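Local atomic coordinates of diol-dehydratase (Roseburia inulinivorans, PDB entry 5I2A), a protein that probably catalyses the B12-independent, glycyl-radical dehydration of 1,2-propanediol, with selectivity for substrate and enantiomer. Residues A[725-730]-A[833-838]; A[695-700]-A[827-832]; A[399-404]-A[762-767]. One frame throughout, in Å; residues are numbered along the deposited sequence.

Interaction 1 of 3, residues A[725-730]-A[833-838]; sequences PTSGFD and IIKRTE
Two direct hydrogen bonds join the segments, both through the hydroxyl of Thr837. Gly728 N donates to Thr837 OG1 over 2.8 Å in a nearly straight line (174°), and the same hydroxyl donates to Asp730 OD1 at a short 2.5 Å. It reaches the carboxylate on its syn side, and the two side chains approach from opposite directions. With OG1 anti to its own carbonyl carbon (chi1 -47°), the hydroxyl is set between Gly728 N and the Asp730 carboxylate. Asp730 OD2 is held by Gln839 NE2.

Water-mediated contacts follow. Ser727 OG binds two waters. One, its oxygen 2.8 Å from Ser727 OG, also accepts from Thr837 N; the other is weakly reached by Lys835 NZ, whose stronger partner is Asp832.

Van der Waals packing is modest: Ser727 CB rests 3.3 Å from Lys835 O, and Ser727 OG lies against Arg836 CA.

Thr726 to Phe729 form a type II beta turn, closed by Phe729 N to Thr726 O, with Gly728 at its positive-phi corner. The C-terminal tail thus docks on a turn of the glycine-radical region of the chain, while the Arg836 guanidinium bonds Val815 O, two residues before Gly817, the predicted radical site.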
ATOM      1  N   PRO A 725      -7.782  23.456  37.612  1.00 14.87           N
ATOM      2  CA  PRO A 725      -7.179  23.045  38.883  1.00 15.27           C
ATOM      3  C   PRO A 725      -7.813  21.786  39.440  1.00 16.77           C
ATOM      4  O   PRO A 725      -8.920  21.426  39.055  1.00 16.60           O
ATOM      5  CB  PRO A 725      -7.455  24.233  39.811  1.00 16.94           C
ATOM      6  CG  PRO A 725      -7.918  25.340  38.914  1.00 20.81           C
ATOM      7  CD  PRO A 725      -8.571  24.687  37.753  1.00 13.50           C
ATOM      8  N   THR A 726      -7.110  21.140  40.357  1.00 17.58           N
ATOM      9  CA  THR A 726      -7.618  19.940  40.997  1.00 14.43           C
ATOM     10  C   THR A 726      -8.816  20.287  41.889  1.00 15.62           C
ATOM     11  O   THR A 726      -8.811  21.310  42.575  1.00 17.24           O
ATOM     12  CB  THR A 726      -6.514  19.251  41.809  1.00 16.30           C
ATOM     13  OG1 THR A 726      -5.632  18.562  40.921  1.00 18.43           O
ATOM     14  CG2 THR A 726      -7.093  18.259  42.800  1.00 17.00           C
ATOM     15  N   SER A 727      -9.848  19.452  41.849  1.00 19.16           N
ATOM     16  CA  SER A 727     -11.048  19.662  42.673  1.00 19.74           C
ATOM     17  C   SER A 727     -10.743  19.884  44.156  1.00 19.84           C
ATOM     18  O   SER A 727     -10.027  19.107  44.776  1.00 17.61           O
ATOM     19  CB  SER A 727     -11.989  18.470  42.530  1.00 20.75           C
ATOM     20  OG  SER A 727     -12.389  18.330  41.179  1.00 27.11           O
ATOM     21  N   GLY A 728     -11.288  20.958  44.715  1.00 19.99           N
ATOM     22  CA  GLY A 728     -11.095  21.267  46.121  1.00 16.45           C
ATOM     23  C   GLY A 728      -9.795  22.003  46.392  1.00 20.96           C
ATOM     24  O   GLY A 728      -9.558  22.417  47.515  1.00 24.18           O
ATOM     25  N   PHE A 729      -8.948  22.161  45.374  1.00 19.29           N
ATOM     26  CA  PHE A 729      -7.662  22.847  45.553  1.00 18.86           C
ATOM     27  C   PHE A 729      -7.766  24.315  45.169  1.00 17.50           C
ATOM     28  O   PHE A 729      -6.988  25.147  45.638  1.00 18.05           O
ATOM     29  CB  PHE A 729      -6.549  22.177  44.727  1.00 18.01           C
ATOM     30  CG  PHE A 729      -5.942  20.957  45.373  1.00 17.61           C
ATOM     31  CD1 PHE A 729      -6.456  20.443  46.557  1.00 21.35           C
ATOM     32  CD2 PHE A 729      -4.839  20.341  44.805  1.00 14.79           C
ATOM     33  CE1 PHE A 729      -5.887  19.326  47.158  1.00 20.48           C
ATOM     34  CE2 PHE A 729      -4.264  19.224  45.389  1.00 16.43           C
ATOM     35  CZ  PHE A 729      -4.794  18.708  46.571  1.00 21.71           C
ATOM     36  N   ASP A 730      -8.714  24.636  44.294  1.00 18.54           N
ATOM     37  CA  ASP A 730      -8.939  26.025  43.916  1.00 17.38           C
ATOM     38  C   ASP A 730      -9.930  26.657  44.897  1.00 19.92           C
ATOM     39  O   ASP A 730     -11.143  26.468  44.790  1.00 19.70           O
ATOM     40  CB  ASP A 730      -9.441  26.131  42.476  1.00 17.89           C
ATOM     41  CG  ASP A 730     -10.608  25.197  42.183  1.00 20.11           C
ATOM     42  OD1 ASP A 730     -10.605  24.050  42.666  1.00 21.42           O
ATOM     43  OD2 ASP A 730     -11.539  25.620  41.479  1.00 23.86           O
ATOM     44  N   ILE A 833     -17.583  14.016  38.881  1.00 16.71           N
ATOM     45  CA  ILE A 833     -18.301  15.229  38.522  1.00 15.40           C
ATOM     46  C   ILE A 833     -18.799  15.944  39.781  1.00 17.01           C
ATOM     47  O   ILE A 833     -18.688  17.165  39.899  1.00 15.43           O
ATOM     48  CB  ILE A 833     -19.461  14.898  37.562  1.00 15.97           C
ATOM     49  CG1 ILE A 833     -18.882  14.385  36.232  1.00 17.41           C
ATOM     50  CG2 ILE A 833     -20.367  16.116  37.345  1.00 16.90           C
ATOM     51  CD1 ILE A 833     -19.903  13.963  35.201  1.00 13.56           C
ATOM     52  N   ILE A 834     -19.284  15.168  40.744  1.00 15.17           N
ATOM     53  CA  ILE A 834     -19.794  15.726  41.990  1.00 14.54           C
ATOM     54  C   ILE A 834     -18.717  16.426  42.816  1.00 18.87           C
ATOM     55  O   ILE A 834     -18.968  17.480  43.384  1.00 17.77           O
ATOM     56  CB  ILE A 834     -20.478  14.625  42.845  1.00 15.17           C
ATOM     57  CG1 ILE A 834     -21.811  14.226  42.202  1.00 12.37           C
ATOM     58  CG2 ILE A 834     -20.702  15.109  44.263  1.00 15.84           C
ATOM     59  CD1 ILE A 834     -22.430  12.933  42.759  1.00 14.54           C
ATOM     60  N   LYS A 835     -17.509  15.871  42.885  1.00 14.83           N
ATOM     61  CA  LYS A 835     -16.520  16.495  43.749  1.00 18.10           C
ATOM     62  C   LYS A 835     -15.815  17.694  43.100  1.00 18.52           C
ATOM     63  O   LYS A 835     -15.014  18.348  43.755  1.00 18.22           O
ATOM     64  CB  LYS A 835     -15.481  15.476  44.222  1.00 24.06           C
ATOM     65  CG  LYS A 835     -14.353  15.215  43.266  1.00 24.93           C
ATOM     66  CD  LYS A 835     -13.242  14.408  43.940  1.00 25.82           C
ATOM     67  CE  LYS A 835     -12.118  14.095  42.940  1.00 34.94           C
ATOM     68  NZ  LYS A 835     -12.530  13.093  41.907  1.00 28.27           N
ATOM     69  N   ARG A 836     -16.113  17.986  41.835  1.00 15.13           N
ATOM     70  CA  ARG A 836     -15.550  19.176  41.197  1.00 17.91           C
ATOM     71  C   ARG A 836     -15.891  20.413  42.019  1.00 20.73           C
ATOM     72  O   ARG A 836     -16.977  20.505  42.588  1.00 21.79           O
ATOM     73  CB  ARG A 836     -16.066  19.341  39.771  1.00 18.69           C
ATOM     74  CG  ARG A 836     -15.513  18.308  38.795  1.00 17.53           C
ATOM     75  CD  ARG A 836     -16.138  18.481  37.425  1.00 17.86           C
ATOM     76  NE  ARG A 836     -15.749  17.421  36.495  1.00 18.07           N
ATOM     77  CZ  ARG A 836     -16.228  17.306  35.262  1.00 21.34           C
ATOM     78  NH1 ARG A 836     -17.106  18.196  34.802  1.00 16.50           N
ATOM     79  NH2 ARG A 836     -15.822  16.308  34.483  1.00 16.54           N
ATOM     80  N   THR A 837     -14.946  21.336  42.107  1.00 19.60           N
ATOM     81  CA  THR A 837     -15.128  22.560  42.894  1.00 22.63           C
ATOM     82  C   THR A 837     -16.356  23.353  42.454  1.00 24.70           C
ATOM     83  O   THR A 837     -16.546  23.636  41.277  1.00 21.12           O
ATOM     84  CB  THR A 837     -13.897  23.472  42.800  1.00 22.65           C
ATOM     85  OG1 THR A 837     -12.715  22.692  43.006  1.00 20.39           O
ATOM     86  CG2 THR A 837     -13.967  24.580  43.844  1.00 21.81           C
ATOM     87  N   GLU A 838     -17.215  23.676  43.409  1.00 24.23           N
ATOM     88  CA  GLU A 838     -18.359  24.536  43.139  1.00 20.27           C
ATOM     89  C   GLU A 838     -17.960  25.982  43.411  1.00 21.24           C
ATOM     90  O   GLU A 838     -17.599  26.311  44.533  1.00 24.62           O
ATOM     91  CB  GLU A 838     -19.553  24.134  44.006  1.00 21.27           C
ATOM     92  CG  GLU A 838     -20.648  25.168  44.009  1.00 21.35           C
ATOM     93  CD  GLU A 838     -21.686  24.899  45.083  1.00 26.24           C
ATOM     94  OE1 GLU A 838     -22.269  23.791  45.100  1.00 24.95           O
ATOM     95  OE2 GLU A 838     -21.902  25.803  45.910  1.00 28.57           O
TER
HETATM   96  O   HOH W   1     -13.327  16.027  40.359  1.00 20.11           O
HETATM   97  O   HOH W   2     -12.922  20.775  39.894  1.00 20.98           O

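Interaction 2 of 3, residues A[695-700]-A[827-832]; sequences PVSANV and KSLQDD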
ATOM      1  N   PRO A 695      -9.741  15.832  28.494  1.00 12.03           N
ATOM      2  CA  PRO A 695      -9.810  14.483  29.071  1.00 12.58           C
ATOM      3  C   PRO A 695     -10.929  13.563  28.587  1.00 13.49           C
ATOM      4  O   PRO A 695     -10.850  12.373  28.884  1.00 15.29           O
ATOM      5  CB  PRO A 695     -10.022  14.780  30.549  1.00 12.02           C
ATOM      6  CG  PRO A 695     -10.970  15.955  30.505  1.00 12.50           C
ATOM      7  CD  PRO A 695     -10.516  16.797  29.297  1.00 10.55           C
ATOM      8  N   VAL A 696     -11.929  14.085  27.880  1.00  9.49           N
ATOM      9  CA  VAL A 696     -13.177  13.352  27.649  1.00  9.35           C
ATOM     10  C   VAL A 696     -13.619  12.827  29.024  1.00 12.75           C
ATOM     11  O   VAL A 696     -13.662  13.613  29.959  1.00 12.34           O
ATOM     12  CB  VAL A 696     -13.042  12.239  26.600  1.00 12.86           C
ATOM     13  CG1 VAL A 696     -14.429  11.897  26.027  1.00 12.72           C
ATOM     14  CG2 VAL A 696     -12.132  12.706  25.459  1.00 10.30           C
ATOM     15  N   SER A 697     -13.900  11.534  29.194  1.00 12.16           N
ATOM     16  CA  SER A 697     -14.174  11.061  30.553  1.00 12.56           C
ATOM     17  C   SER A 697     -13.029  10.182  31.073  1.00 17.15           C
ATOM     18  O   SER A 697     -13.162   9.508  32.095  1.00 14.30           O
ATOM     19  CB  SER A 697     -15.510  10.296  30.624  1.00 12.86           C
ATOM     20  OG  SER A 697     -15.466   9.040  29.963  1.00 15.47           O
ATOM     21  N   ALA A 698     -11.895  10.231  30.382  1.00 12.15           N
ATOM     22  CA  ALA A 698     -10.805   9.281  30.607  1.00 12.22           C
ATOM     23  C   ALA A 698      -9.898   9.623  31.775  1.00 12.71           C
ATOM     24  O   ALA A 698      -9.000   8.843  32.111  1.00 15.28           O
ATOM     25  CB  ALA A 698      -9.967   9.142  29.333  1.00 12.48           C
ATOM     26  N   ASN A 699     -10.119  10.778  32.404  1.00 12.59           N
ATOM     27  CA  ASN A 699      -9.324  11.139  33.563  1.00 13.87           C
ATOM     28  C   ASN A 699      -9.654  10.204  34.734  1.00 12.93           C
ATOM     29  O   ASN A 699      -8.824   9.984  35.593  1.00 13.67           O
ATOM     30  CB  ASN A 699      -9.542  12.595  33.962  1.00 12.71           C
ATOM     31  CG  ASN A 699     -10.982  12.873  34.365  1.00 14.42           C
ATOM     32  OD1 ASN A 699     -11.908  12.595  33.616  1.00 14.76           O
ATOM     33  ND2 ASN A 699     -11.168  13.388  35.563  1.00 14.13           N
ATOM     34  N   VAL A 700     -10.850   9.627  34.733  1.00 13.95           N
ATOM     35  CA  VAL A 700     -11.205   8.654  35.770  1.00 13.25           C
ATOM     36  C   VAL A 700     -10.463   7.308  35.566  1.00 15.23           C
ATOM     37  O   VAL A 700      -9.720   6.905  36.446  1.00 14.29           O
ATOM     38  CB  VAL A 700     -12.739   8.464  35.831  1.00 17.17           C
ATOM     39  CG1 VAL A 700     -13.113   7.309  36.749  1.00 17.18           C
ATOM     40  CG2 VAL A 700     -13.390   9.783  36.264  1.00 11.54           C
ATOM     41  N   LYS A 827     -21.088   5.180  38.628  1.00 17.53           N
ATOM     42  CA  LYS A 827     -20.866   5.827  39.915  1.00 15.76           C
ATOM     43  C   LYS A 827     -19.515   6.544  39.995  1.00 16.48           C
ATOM     44  O   LYS A 827     -19.424   7.655  40.524  1.00 16.99           O
ATOM     45  CB  LYS A 827     -20.962   4.810  41.055  1.00 17.66           C
ATOM     46  CG  LYS A 827     -20.701   5.450  42.401  1.00 23.16           C
ATOM     47  CD  LYS A 827     -20.761   4.459  43.551  1.00 30.00           C
ATOM     48  CE  LYS A 827     -20.155   5.082  44.810  1.00 36.67           C
ATOM     49  NZ  LYS A 827     -20.724   6.447  45.070  1.00 29.61           N
ATOM     50  N   SER A 828     -18.461   5.914  39.489  1.00 16.02           N
ATOM     51  CA  SER A 828     -17.142   6.532  39.592  1.00 16.75           C
ATOM     52  C   SER A 828     -17.070   7.844  38.785  1.00 15.00           C
ATOM     53  O   SER A 828     -16.447   8.813  39.213  1.00 15.64           O
ATOM     54  CB  SER A 828     -16.046   5.549  39.154  1.00 21.87           C
ATOM     55  OG  SER A 828     -16.196   5.176  37.797  1.00 30.01           O
ATOM     56  N   LEU A 829     -17.712   7.887  37.627  1.00 13.64           N
ATOM     57  CA  LEU A 829     -17.705   9.119  36.835  1.00 15.85           C
ATOM     58  C   LEU A 829     -18.618  10.170  37.473  1.00 13.99           C
ATOM     59  O   LEU A 829     -18.259  11.336  37.569  1.00 12.87           O
ATOM     60  CB  LEU A 829     -18.119   8.837  35.389  1.00 13.17           C
ATOM     61  CG  LEU A 829     -18.200  10.052  34.458  1.00 15.49           C
ATOM     62  CD1 LEU A 829     -16.902  10.847  34.456  1.00 12.85           C
ATOM     63  CD2 LEU A 829     -18.534   9.584  33.061  1.00 13.45           C
ATOM     64  N   GLN A 830     -19.798   9.745  37.918  1.00 14.34           N
ATOM     65  CA  GLN A 830     -20.684  10.633  38.673  1.00 17.08           C
ATOM     66  C   GLN A 830     -19.967  11.247  39.866  1.00 15.91           C
ATOM     67  O   GLN A 830     -20.066  12.443  40.100  1.00 15.48           O
ATOM     68  CB  GLN A 830     -21.919   9.884  39.172  1.00 12.68           C
ATOM     69  CG  GLN A 830     -22.905   9.436  38.101  1.00 12.94           C
ATOM     70  CD  GLN A 830     -24.082   8.697  38.725  1.00 14.01           C
ATOM     71  OE1 GLN A 830     -23.990   8.248  39.862  1.00 16.67           O
ATOM     72  NE2 GLN A 830     -25.178   8.564  37.987  1.00 13.96           N
ATOM     73  N   ASP A 831     -19.246  10.422  40.623  1.00 16.55           N
ATOM     74  CA  ASP A 831     -18.514  10.928  41.783  1.00 16.61           C
ATOM     75  C   ASP A 831     -17.460  11.961  41.391  1.00 16.52           C
ATOM     76  O   ASP A 831     -17.242  12.921  42.115  1.00 15.27           O
ATOM     77  CB  ASP A 831     -17.833   9.794  42.553  1.00 13.21           C
ATOM     78  CG  ASP A 831     -18.823   8.892  43.288  1.00 19.26           C
ATOM     79  OD1 ASP A 831     -20.017   9.249  43.401  1.00 18.25           O
ATOM     80  OD2 ASP A 831     -18.383   7.832  43.775  1.00 20.22           O
ATOM     81  N   ASP A 832     -16.787  11.743  40.260  1.00 16.64           N
ATOM     82  CA  ASP A 832     -15.781  12.692  39.808  1.00 13.85           C
ATOM     83  C   ASP A 832     -16.433  14.048  39.539  1.00 14.64           C
ATOM     84  O   ASP A 832     -15.916  15.086  39.923  1.00 15.03           O
ATOM     85  CB  ASP A 832     -15.057  12.190  38.551  1.00 14.50           C
ATOM     86  CG  ASP A 832     -13.809  13.013  38.235  1.00 18.04           C
ATOM     87  OD1 ASP A 832     -12.968  13.176  39.133  1.00 17.57           O
ATOM     88  OD2 ASP A 832     -13.673  13.503  37.098  1.00 21.93           O
TER
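Asp832 meets both Asn699 and Val700, and its side chain can be followed outward across the contact. Its CB sits 3.7 Å from Val700 CG2, the two side chains sliding past one another in opposite directions. Asp832 CG stays beside that methyl at 3.8 Å; being anti to the backbone N (chi1 -168°), it carries the carboxylate on toward Asn699. At the tip the two oxygens divide their work. Asp832 OD2 accepts from Asn699 ND2 over 2.9 Å, with an N-H...O angle of 158°. The acceptor lies close to the amide plane, but the donor stands above the carboxylate, and the two flat groups are turned 52° apart. Asp832 OD1 forms a salt bridge with Lys835, one turn further along. Asn699 ND2 also donates to Val719 O, so this buried amide nitrogen has two acceptors. An alanine here would keep the CB contact with Val700 but would probably leave Lys835 without its charged mate and cost Asn699 ND2 one of its two acceptors.

Beyond the carboxylate the interface is largely apolar. Val700 CG2 also meets Leu829 CD1 at 4.1 Å, and Val700 CG1 lies 3.9 Å from Ser828 OG. The other methyl of the leucine, Leu829 CD2, packs against Ser697 CB at 3.9 Å, while Ser697 OG turns to Glu336 O and Ala339 N.

Pro695 to Ala698 form a type II' beta turn leading into helix 699-703, and helix 827-835 follows the loop between strands 812-814 and 819-821 that holds Gly817, the predicted radical residue. Since Pro695 touches Ala816 and Ser697 touches Tyr818, the turn and the C-terminal helix meet beside the glycyl-radical loop characteristic of this enzyme family.

Interaction 3 of 3, residues A[399-404]-A[762-767]; sequences ELTRTG and TAMAGE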
ATOM      1  N   GLU A 399     -28.060  32.057  28.917  1.00 17.33           N
ATOM      2  CA  GLU A 399     -29.360  31.541  29.330  1.00 18.00           C
ATOM      3  C   GLU A 399     -29.431  30.025  29.202  1.00 16.03           C
ATOM      4  O   GLU A 399     -29.985  29.351  30.066  1.00 16.08           O
ATOM      5  CB  GLU A 399     -30.485  32.172  28.501  1.00 17.96           C
ATOM      6  CG  GLU A 399     -30.762  33.632  28.838  1.00 24.65           C
ATOM      7  CD  GLU A 399     -31.595  34.348  27.772  1.00 27.19           C
ATOM      8  OE1 GLU A 399     -31.743  35.586  27.868  1.00 33.70           O
ATOM      9  OE2 GLU A 399     -32.086  33.681  26.837  1.00 23.92           O
ATOM     10  N   LEU A 400     -28.883  29.497  28.114  1.00 14.61           N
ATOM     11  CA  LEU A 400     -28.848  28.056  27.937  1.00 14.60           C
ATOM     12  C   LEU A 400     -27.952  27.412  28.988  1.00 13.16           C
ATOM     13  O   LEU A 400     -28.317  26.409  29.578  1.00 14.93           O
ATOM     14  CB  LEU A 400     -28.365  27.678  26.534  1.00 15.49           C
ATOM     15  CG  LEU A 400     -28.429  26.188  26.202  1.00 14.32           C
ATOM     16  CD1 LEU A 400     -29.864  25.685  26.226  1.00 17.74           C
ATOM     17  CD2 LEU A 400     -27.793  25.922  24.839  1.00 13.48           C
ATOM     18  N   THR A 401     -26.782  27.998  29.224  1.00 14.39           N
ATOM     19  CA  THR A 401     -25.862  27.440  30.204  1.00 14.96           C
ATOM     20  C   THR A 401     -26.507  27.399  31.594  1.00 19.04           C
ATOM     21  O   THR A 401     -26.335  26.444  32.340  1.00 17.74           O
ATOM     22  CB  THR A 401     -24.550  28.237  30.256  1.00 13.45           C
ATOM     23  OG1 THR A 401     -23.964  28.255  28.953  1.00 16.77           O
ATOM     24  CG2 THR A 401     -23.570  27.607  31.236  1.00 13.91           C
ATOM     25  N   ARG A 402     -27.274  28.435  31.913  1.00 17.09           N
ATOM     26  CA  ARG A 402     -27.958  28.529  33.194  1.00 16.90           C
ATOM     27  C   ARG A 402     -28.914  27.350  33.429  1.00 17.39           C
ATOM     28  O   ARG A 402     -29.122  26.957  34.564  1.00 17.18           O
ATOM     29  CB  ARG A 402     -28.720  29.859  33.275  1.00 16.74           C
ATOM     30  CG  ARG A 402     -29.466  30.106  34.581  1.00 17.17           C
ATOM     31  CD  ARG A 402     -30.646  31.012  34.274  1.00 25.59           C
ATOM     32  NE  ARG A 402     -30.349  32.383  34.562  1.00 27.17           N
ATOM     33  CZ  ARG A 402     -30.960  33.437  34.035  1.00 22.64           C
ATOM     34  NH1 ARG A 402     -31.916  33.321  33.117  1.00 21.51           N
ATOM     35  NH2 ARG A 402     -30.573  34.628  34.429  1.00 17.77           N
ATOM     36  N   THR A 403     -29.472  26.772  32.365  1.00 16.82           N
ATOM     37  CA  THR A 403     -30.360  25.621  32.549  1.00 19.20           C
ATOM     38  C   THR A 403     -29.635  24.418  33.131  1.00 18.06           C
ATOM     39  O   THR A 403     -30.283  23.474  33.565  1.00 17.33           O
ATOM     40  CB  THR A 403     -31.030  25.154  31.238  1.00 16.61           C
ATOM     41  OG1 THR A 403     -30.051  24.527  30.409  1.00 18.35           O
ATOM     42  CG2 THR A 403     -31.726  26.314  30.498  1.00 14.50           C
ATOM     43  N   GLY A 404     -28.301  24.431  33.117  1.00 14.59           N
ATOM     44  CA  GLY A 404     -27.546  23.302  33.643  1.00 14.88           C
ATOM     45  C   GLY A 404     -27.192  22.228  32.620  1.00 17.74           C
ATOM     46  O   GLY A 404     -26.505  21.253  32.931  1.00 15.79           O
ATOM     47  N   THR A 762     -27.011  30.001  41.797  1.00 16.83           N
ATOM     48  CA  THR A 762     -27.185  31.385  42.232  1.00 19.05           C
ATOM     49  C   THR A 762     -26.247  32.328  41.486  1.00 20.18           C
ATOM     50  O   THR A 762     -26.551  33.500  41.323  1.00 18.85           O
ATOM     51  CB  THR A 762     -26.949  31.551  43.742  1.00 18.96           C
ATOM     52  OG1 THR A 762     -25.697  30.957  44.090  1.00 18.25           O
ATOM     53  CG2 THR A 762     -28.077  30.870  44.538  1.00 17.81           C
ATOM     54  N   ALA A 763     -25.111  31.814  41.023  1.00 14.82           N
ATOM     55  CA  ALA A 763     -24.160  32.654  40.292  1.00 19.64           C
ATOM     56  C   ALA A 763     -24.757  33.169  38.986  1.00 16.64           C
ATOM     57  O   ALA A 763     -24.371  34.217  38.506  1.00 19.07           O
ATOM     58  CB  ALA A 763     -22.842  31.875  40.015  1.00 20.70           C
ATOM     59  N   MET A 764     -25.719  32.446  38.425  1.00 13.61           N
ATOM     60  CA  MET A 764     -26.283  32.817  37.123  1.00 16.66           C
ATOM     61  C   MET A 764     -27.611  33.578  37.219  1.00 17.89           C
ATOM     62  O   MET A 764     -28.180  33.975  36.207  1.00 17.47           O
ATOM     63  CB  MET A 764     -26.497  31.569  36.270  1.00 15.77           C
ATOM     64  CG  MET A 764     -25.343  30.606  36.329  1.00 27.47           C
ATOM     65  SD  MET A 764     -24.115  31.039  35.106  1.00 26.55           S
ATOM     66  CE  MET A 764     -24.963  30.573  33.627  1.00 12.32           C
ATOM     67  N   ALA A 765     -28.107  33.766  38.432  1.00 16.60           N
ATOM     68  CA  ALA A 765     -29.454  34.307  38.619  1.00 17.26           C
ATOM     69  C   ALA A 765     -29.601  35.740  38.075  1.00 17.03           C
ATOM     70  O   ALA A 765     -28.749  36.590  38.305  1.00 17.07           O
ATOM     71  CB  ALA A 765     -29.830  34.250  40.107  1.00 16.27           C
ATOM     72  N   GLY A 766     -30.686  35.986  37.345  1.00 17.27           N
ATOM     73  CA  GLY A 766     -31.010  37.313  36.856  1.00 19.83           C
ATOM     74  C   GLY A 766     -30.151  37.778  35.700  1.00 24.55           C
ATOM     75  O   GLY A 766     -29.191  37.105  35.323  1.00 19.66           O
ATOM     76  N   GLU A 767     -30.491  38.934  35.139  1.00 21.34           N
ATOM     77  CA  GLU A 767     -29.695  39.529  34.071  1.00 24.61           C
ATOM     78  C   GLU A 767     -28.295  39.846  34.559  1.00 22.02           C
ATOM     79  O   GLU A 767     -27.321  39.642  33.829  1.00 20.04           O
ATOM     80  CB  GLU A 767     -30.349  40.803  33.522  1.00 25.38           C
ATOM     81  CG  GLU A 767     -31.650  40.560  32.793  1.00 30.01           C
ATOM     82  CD  GLU A 767     -31.502  39.597  31.625  1.00 36.70           C
ATOM     83  OE1 GLU A 767     -32.042  38.472  31.710  1.00 33.68           O
ATOM     84  OE2 GLU A 767     -30.854  39.965  30.619  1.00 43.81           O
TER
HETATM   85  O   HOH W   3     -31.006  37.923  28.434  1.00 36.05           O
HETATM   86  O   HOH W   4     -32.174  36.537  33.670  1.00 23.57           O
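Arg402 and Met764 slide past each other in opposite directions, Arg402 offering its CB and CG, Met764 its CB and terminal methyl. With CG trans to the backbone N (chi1 -179°), Arg402 brings CG to 3.7 Å from Met764 CB, while the thioether chain, bent twice, lays Met764 CE 3.6 Å from Arg402 N. Thr401 crosses the methionine at about a right angle and meets the same methyl with CG2 at 4.1 Å.

Further out, Arg402 bends at chi3 and presents the side of its guanidinium to one carbonyl. Met764 O lies near the guanidinium plane and takes bonds from Arg402 NE (3.2 Å) and NH2 (3.1 Å), the first from above the carbonyl plane and the second within it.

Helices 391-402 and 766-781 each belong to a beta-alpha-beta crossover, joining strands 380-385 and 409-412, and 756-759 and 787-792. The pairs run mutually antiparallel, as where the half-barrels of glycyl radical enzymes meet.

Water bridges extend the contact to Glu767. One water, at the guanidinium edge, accepts from Arg402 NH2 at 2.6 Å and donates to Glu767 OE1. Another donates to Glu399 OE1 and Glu767 OE2, which would probably ease the approach of two like charges.

How the interactions relate
From the N terminus, residues 399-404 come first, followed by 695-700 and 725-730; their partners 762-767, 827-832 and 833-838 follow in the same order. Interaction 3 therefore opens first and closes first, interaction 2 closes next, and interaction 1 closes last, near the C terminus. Each pair of loops crosses and none nests. Interactions 1 and 2 share helix 827-835, on adjoining segments with centres 13 Å apart, and bind it and the tail after it to the region round helix 699-703 and to the loop before helix 734-741. Interaction 3, its centre 20 Å from that of interaction 1, instead joins helices 391-402 and 766-781, which flank the sheet of strands 346-350, 380-385, 409-412, 787-792 and 756-759.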